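Local coordinates for protein TetR/AcrR family transcriptional regulator (Bradyrhizobium diazoefficiens, PDB 6G8G) that probably represses transcription as a TetR-family dimer, with repression lifted when flavonoids such as genistein bind, at residues A[133-136]-A[137-141]. Residues are numbered along the deposited sequence; the frame is centred on the assembly and turned at random.
Sequences LFYE and SGPEA
Where L133 and Y135 bond to S137 and E140, helix 128-137 breaks at G138 and the chain resumes as helix 139-155, a helix-to-helix junction in the all-helical C-terminal ligand-binding domain of a TetR-family repressor. S137 N and G138 N still bond to L133 O and F134 O in the i to i+4 pattern, the second pair at 3.0 Å. P139 lacks an N-H, and Y135 O instead accepts from E140 N, five residues on, at 2.9 Å with an N-H...O angle of 170°. G138, the first residue to leave helical geometry, sits at the N-cap position of helix 139-155.

L133 O takes a second donor, S137 OG, at 2.6 Å; with chi1 at -57° the hydroxyl lies beside its backbone N, and the two donors approach from opposite faces of the carbonyl plane.

P139 CD sits over one face of the F134 ring, while P139 CB lies 3.9 Å from Y135 CE1. L181 and L182 of the second subunit pack on P139 and Y135, placing the junction at the dimer interface, the P139 side chain about 6 Å from genistein.

E136 OE2 and E140 OE2 lie 4.0 Å apart, the side chains pointing the same way; long, weak ion pairs with R132 and R144 respectively probably ease their charges. Y135 OH bonds to E178 of the second subunit, while E140 OE1 approaches Y135 CE2 to 3.4 Å, carboxylate and ring planes 73° apart.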
loop_
_atom_site.group_PDB
_atom_site.type_symbol
_atom_site.label_atom_id
_atom_site.label_comp_id
_atom_site.label_asym_id
_atom_site.label_seq_id
_atom_site.Cartn_x
_atom_site.Cartn_y
_atom_site.Cartn_z
ATOM N N LEU A 133 1.868 9.191 14.427
ATOM C CA LEU A 133 3.118 8.897 15.100
ATOM C C LEU A 133 3.832 7.723 14.403
ATOM O O LEU A 133 5.041 7.739 14.228
ATOM C CB LEU A 133 2.872 8.564 16.575
ATOM C CG LEU A 133 4.148 8.178 17.329
ATOM C CD1 LEU A 133 5.138 9.315 17.347
ATOM C CD2 LEU A 133 3.833 7.726 18.732
ATOM N N PHE A 134 3.071 6.700 14.054
ATOM C CA PHE A 134 3.636 5.578 13.357
ATOM C C PHE A 134 4.176 6.008 11.997
ATOM O O PHE A 134 5.327 5.723 11.648
ATOM C CB PHE A 134 2.608 4.457 13.175
ATOM C CG PHE A 134 3.055 3.429 12.185
ATOM C CD1 PHE A 134 3.987 2.465 12.546
ATOM C CD2 PHE A 134 2.623 3.479 10.890
ATOM C CE1 PHE A 134 4.428 1.540 11.642
ATOM C CE2 PHE A 134 3.051 2.540 9.981
ATOM C CZ PHE A 134 3.952 1.576 10.358
ATOM N N TYR A 135 3.351 6.716 11.235
ATOM C CA TYR A 135 3.775 7.185 9.925
ATOM C C TYR A 135 5.082 7.981 9.982
ATOM O O TYR A 135 5.986 7.714 9.198
ATOM C CB TYR A 135 2.693 8.018 9.251
ATOM C CG TYR A 135 3.145 8.528 7.906
ATOM C CD1 TYR A 135 3.220 7.685 6.807
ATOM C CD2 TYR A 135 3.564 9.834 7.761
ATOM C CE1 TYR A 135 3.673 8.144 5.590
ATOM C CE2 TYR A 135 4.035 10.317 6.560
ATOM C CZ TYR A 135 4.087 9.473 5.475
ATOM O OH TYR A 135 4.578 10.013 4.302
ATOM N N GLU A 136 5.189 8.923 10.913
ATOM C CA GLU A 136 6.361 9.815 10.985
ATOM C C GLU A 136 7.593 9.143 11.541
ATOM O O GLU A 136 8.714 9.531 11.220
ATOM C CB GLU A 136 6.058 11.087 11.779
ATOM C CG GLU A 136 4.927 11.904 11.150
ATOM C CD GLU A 136 4.837 13.357 11.604
ATOM O OE1 GLU A 136 5.316 13.658 12.729
ATOM O OE2 GLU A 136 4.275 14.179 10.822
ATOM N N SER A 137 7.397 8.106 12.333
ATOM C CA SER A 137 8.520 7.377 12.937
ATOM C C SER A 137 9.077 6.296 12.035
ATOM O O SER A 137 10.201 5.878 12.206
ATOM C CB SER A 137 8.045 6.721 14.231
ATOM O OG SER A 137 7.518 7.696 15.101
ATOM N N GLY A 138 8.250 5.788 11.127
ATOM C CA GLY A 138 8.655 4.687 10.232
ATOM C C GLY A 138 8.831 5.132 8.777
ATOM O O GLY A 138 9.865 5.642 8.387
ATOM N N PRO A 139 7.790 4.996 7.979
ATOM C CA PRO A 139 7.804 5.372 6.586
ATOM C C PRO A 139 8.406 6.745 6.315
ATOM O O PRO A 139 9.274 6.876 5.449
ATOM C CB PRO A 139 6.324 5.380 6.233
ATOM C CG PRO A 139 5.733 4.355 7.101
ATOM C CD PRO A 139 6.504 4.401 8.386
ATOM N N GLU A 140 7.945 7.778 7.015
ATOM C CA GLU A 140 8.469 9.107 6.725
ATOM C C GLU A 140 9.924 9.184 7.134
ATOM O O GLU A 140 10.704 9.889 6.526
ATOM C CB GLU A 140 7.652 10.211 7.383
ATOM C CG GLU A 140 7.926 11.555 6.746
ATOM C CD GLU A 140 6.991 12.661 7.191
ATOM O OE1 GLU A 140 6.079 13.051 6.394
ATOM O OE2 GLU A 140 7.190 13.153 8.320
ATOM N N ALA A 141 10.293 8.458 8.169
ATOM C CA ALA A 141 11.691 8.462 8.604
ATOM C C ALA A 141 12.595 7.886 7.541
ATOM O O ALA A 141 13.690 8.402 7.290
ATOM C CB ALA A 141 11.853 7.681 9.892
#